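Local atomic coordinates of protein (hdlp (histone deacetylase-like protein)) (Aquifex aeolicus, PDB entry 1C3P), a protein that probably removes acetyl groups from acetylated substrates with the help of a zinc ion, as histone deacetylases do. Residues 64-67 against 68-71; 136-140 against 141-145. All blocks are in the same frame, centred on the assembly; numbering follows the deposited sequence.

From the N terminus, the chain first reaches contact 1 (64-67 against 68-71), which closes no loop but is a stretch of successive turns within helix 63-75. It then runs through helices 82-86 and 98-118 and strand 122-125 of the parallel sheet before contact 2 (136-140 against 141-145), where it doubles back in a tight turn ahead of helix 146-156. The two follow in series, neither nested nor crossed. They touch: the hydroxyl of Tyr65 hydrogen-bonds to the carbonyl oxygen of Tyr143, and the base of the Tyr65 ring touches the backbone of Ser136, so the outlying helix is tied to the loop near the zinc site.

Contact 1 (64-67 against 68-71)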
# COMPACT_ATOMS: atom_id res chain seq x y z
N ASP A 64 19.68 -16.18 0.18
CA ASP A 64 20.79 -15.42 -0.39
C ASP A 64 20.42 -13.94 -0.54
O ASP A 64 21.24 -13.05 -0.30
CB ASP A 64 21.20 -15.98 -1.75
CG ASP A 64 20.07 -15.92 -2.78
OD1 ASP A 64 20.35 -15.98 -3.99
OD2 ASP A 64 18.89 -15.84 -2.36
N TYR A 65 19.18 -13.68 -0.97
CA TYR A 65 18.70 -12.31 -1.15
C TYR A 65 18.59 -11.60 0.21
O TYR A 65 19.10 -10.50 0.36
CB TYR A 65 17.33 -12.29 -1.87
CG TYR A 65 16.71 -10.91 -1.97
CD1 TYR A 65 17.42 -9.84 -2.54
CD2 TYR A 65 15.43 -10.65 -1.46
CE1 TYR A 65 16.87 -8.55 -2.59
CE2 TYR A 65 14.87 -9.37 -1.51
CZ TYR A 65 15.59 -8.32 -2.07
OH TYR A 65 15.06 -7.04 -2.06
N ILE A 66 17.95 -12.24 1.18
CA ILE A 66 17.81 -11.65 2.51
C ILE A 66 19.19 -11.41 3.10
O ILE A 66 19.43 -10.33 3.63
CB ILE A 66 17.00 -12.57 3.47
CG1 ILE A 66 15.57 -12.68 2.96
CG2 ILE A 66 17.02 -12.01 4.90
CD1 ILE A 66 14.84 -11.32 2.96
N ASN A 67 20.10 -12.39 2.99
CA ASN A 67 21.44 -12.20 3.56
C ASN A 67 22.16 -11.03 2.91
O ASN A 67 22.92 -10.32 3.58
CB ASN A 67 22.31 -13.46 3.45
CG ASN A 67 21.86 -14.57 4.38
OD1 ASN A 67 21.16 -14.34 5.36
ND2 ASN A 67 22.28 -15.79 4.08
N THR A 68 21.89 -10.81 1.63
CA THR A 68 22.52 -9.71 0.92
C THR A 68 22.00 -8.37 1.44
O THR A 68 22.77 -7.42 1.60
CB THR A 68 22.29 -9.80 -0.60
OG1 THR A 68 22.90 -11.00 -1.10
CG2 THR A 68 22.91 -8.61 -1.30
N LEU A 69 20.71 -8.29 1.73
CA LEU A 69 20.16 -7.05 2.25
C LEU A 69 20.79 -6.74 3.62
O LEU A 69 21.11 -5.59 3.93
CB LEU A 69 18.64 -7.14 2.42
CG LEU A 69 17.77 -7.28 1.16
CD1 LEU A 69 16.32 -7.51 1.54
CD2 LEU A 69 17.90 -6.03 0.32
N MET A 70 20.95 -7.76 4.44
CA MET A 70 21.54 -7.56 5.76
C MET A 70 23.00 -7.12 5.70
O MET A 70 23.42 -6.27 6.47
CB MET A 70 21.45 -8.82 6.60
CG MET A 70 20.01 -9.31 6.78
SD MET A 70 19.92 -10.83 7.79
CE MET A 70 20.20 -10.14 9.40
N GLU A 71 23.76 -7.73 4.80
CA GLU A 71 25.17 -7.39 4.65
C GLU A 71 25.33 -6.00 4.04
O GLU A 71 26.13 -5.18 4.51
CB GLU A 71 25.87 -8.42 3.75
CG GLU A 71 27.33 -8.14 3.55
CD GLU A 71 28.19 -8.56 4.74
OE1 GLU A 71 29.43 -8.56 4.59
OE2 GLU A 71 27.63 -8.90 5.80
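Thr68 grips the carbonyl oxygen of Asp64 twice, one turn back along helix 63-75. Its OG1 donates to Asp64 O at 2.8 Å while its backbone N binds the same oxygen at 3.0 Å, the two donors coming from opposite faces of the carbonyl plane. The threonine can do this because OG1 is turned beside its own backbone N (chi1 -63°), where it points back to the preceding turn. Tyr65 and Leu69 make the other main pair. With the tyrosine CG anti to N (chi1 174°), the ring lies where Leu69 can cover one face: CD1 makes a CH-pi contact 4.1 Å from the ring centroid and 27° off the normal, while Leu69 CG sits closer to the rim and is also 3.6 Å from Tyr65 O. On the adjoining flank Ile66 splits its branches, CD1 approaching Leu69 CD1 at 4.3 Å and CG2 approaching Met70 SD at the same distance. The i to i+4 backbone bonds Leu69 N to Tyr65 O, Met70 N to Ile66 O and Glu71 N to Asn67 O hold these side chains in step. Further out, Phe100 of helix 98-118 packs on Ile66, Leu69 and Met70, and helix 54-57 adds Leu57 against Ile66. Asp64 turns its carboxylate to Thr62, and Glu71 forms a salt bridge with Arg74. The chemistry is that of an amphipathic helix: the inward flank, with Met70 at its margin, is joined by hydrocarbon, sulfur and ring contacts, whereas the threonine hydroxyl, spent on the helix's own backbone, has its rotation fixed by that bond.

Contact 2 (136-140 against 141-145); sequences SRANG and FCYIN
Positive phi at both Gly140 (55°) and Phe141 (76°) folds the chain from Asn139 to Cys142 into a type I' beta turn, bringing Asn139 and Cys142 opposite each other as a single antiparallel hydrogen-bonded pair. Asn139 N donates to Cys142 O at 2.9 Å, in the carbonyl plane, while Cys142 N reaches Asn139 O, also at 2.9 Å, from well above the plane of the Asn139 carbonyl. Just beyond the pair, Ala138 leans on the returning chain, its CA 3.4 Å from Cys142 O in a CA-H...O contact and its CB 4.0 Å from CD2 of the Tyr143 ring. Cys142 SG comes within 3.6 Å of Gly140 O. At the apex Phe141 CG stands beside its own backbone N (chi1 -52°), which sets the base of the ring against the Gly140 carbonyl, CG 3.2 Å from Gly140 O. The Phe141 side chain is about 7 Å from that of His170 and about 8 Å from that of Asp258, two of the zinc-binding residues; this is consistent with a wall position in the narrow channel by which histone deacetylases admit their substrates. Replacing Phe141 by alanine removes the ring, which is likely to uncover the Gly140 carbonyl it rests on and to open a gap beside the presumed approach to the metal. The turn's amides are held from outside: Glu92 accepts from Gly140 N, Asn93 from Phe141 N, and Tyr17 binds Phe141 O. The turn belongs to the long loop between strand 122-125 and helix 146-156. Tyr143 and Ile144 pack on helix 98-118 and against Leu69 of helix 63-75, and Asn145 ends the loop as the N-cap of helix 146-156, its OD1 accepting from Ala148 N.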
# COMPACT_ATOMS: atom_id res chain seq x y z
N SER A 136 13.53 -12.71 -4.94
CA SER A 136 14.96 -12.58 -4.79
C SER A 136 15.51 -11.32 -5.41
O SER A 136 16.66 -11.30 -5.86
CB SER A 136 15.64 -13.80 -5.44
OG SER A 136 15.07 -15.00 -4.97
N ARG A 137 14.73 -10.23 -5.42
CA ARG A 137 15.21 -8.99 -6.03
C ARG A 137 14.43 -7.75 -5.60
O ARG A 137 13.21 -7.80 -5.48
CB ARG A 137 15.14 -9.14 -7.56
CG ARG A 137 15.25 -7.85 -8.33
CD ARG A 137 15.04 -8.11 -9.82
NE ARG A 137 16.21 -8.74 -10.43
CZ ARG A 137 17.22 -8.06 -10.97
NH1 ARG A 137 17.20 -6.73 -10.97
NH2 ARG A 137 18.25 -8.71 -11.50
N ALA A 138 15.12 -6.62 -5.41
CA ALA A 138 14.47 -5.37 -5.02
C ALA A 138 13.78 -4.75 -6.24
O ALA A 138 14.18 -5.00 -7.38
CB ALA A 138 15.51 -4.38 -4.42
N ASN A 139 12.76 -3.93 -6.02
CA ASN A 139 12.05 -3.33 -7.12
C ASN A 139 11.07 -2.27 -6.66
O ASN A 139 10.39 -2.45 -5.64
CB ASN A 139 11.31 -4.45 -7.89
CG ASN A 139 10.49 -3.92 -9.05
OD1 ASN A 139 11.02 -3.31 -9.98
ND2 ASN A 139 9.18 -4.17 -9.00
N GLY A 140 11.01 -1.16 -7.39
CA GLY A 140 10.08 -0.09 -7.06
C GLY A 140 10.16 0.46 -5.65
O GLY A 140 9.12 0.71 -5.02
N PHE A 141 11.38 0.66 -5.15
CA PHE A 141 11.61 1.19 -3.80
C PHE A 141 11.37 0.13 -2.75
O PHE A 141 11.53 0.40 -1.57
CB PHE A 141 10.66 2.34 -3.45
CG PHE A 141 10.59 3.46 -4.45
CD1 PHE A 141 9.55 4.40 -4.36
CD2 PHE A 141 11.55 3.61 -5.44
CE1 PHE A 141 9.48 5.45 -5.24
CE2 PHE A 141 11.48 4.68 -6.33
CZ PHE A 141 10.44 5.60 -6.23
N CYS A 142 10.94 -1.07 -3.15
CA CYS A 142 10.67 -2.12 -2.18
C CYS A 142 11.77 -3.19 -2.13
O CYS A 142 12.26 -3.64 -3.18
CB CYS A 142 9.34 -2.80 -2.51
SG CYS A 142 7.93 -1.67 -2.53
N TYR A 143 12.14 -3.59 -0.91
CA TYR A 143 13.16 -4.62 -0.71
C TYR A 143 12.55 -5.91 -0.17
O TYR A 143 13.05 -7.00 -0.46
CB TYR A 143 14.24 -4.16 0.27
CG TYR A 143 14.85 -2.82 -0.06
CD1 TYR A 143 14.24 -1.64 0.35
CD2 TYR A 143 16.04 -2.73 -0.79
CE1 TYR A 143 14.80 -0.38 0.06
CE2 TYR A 143 16.61 -1.49 -1.09
CZ TYR A 143 15.98 -0.32 -0.66
OH TYR A 143 16.56 0.91 -0.91
N ILE A 144 11.48 -5.80 0.62
CA ILE A 144 10.82 -6.97 1.17
C ILE A 144 9.34 -6.84 0.83
O ILE A 144 8.74 -5.78 1.04
CB ILE A 144 11.01 -7.03 2.68
CG1 ILE A 144 12.51 -7.07 3.01
CG2 ILE A 144 10.23 -8.20 3.27
CD1 ILE A 144 12.86 -7.16 4.50
N ASN A 145 8.74 -7.91 0.30
CA ASN A 145 7.33 -7.87 -0.08
C ASN A 145 6.48 -8.36 1.11
O ASN A 145 6.22 -9.56 1.24
CB ASN A 145 7.12 -8.78 -1.30
CG ASN A 145 5.79 -8.53 -1.98
OD1 ASN A 145 4.74 -8.55 -1.35
ND2 ASN A 145 5.84 -8.27 -3.28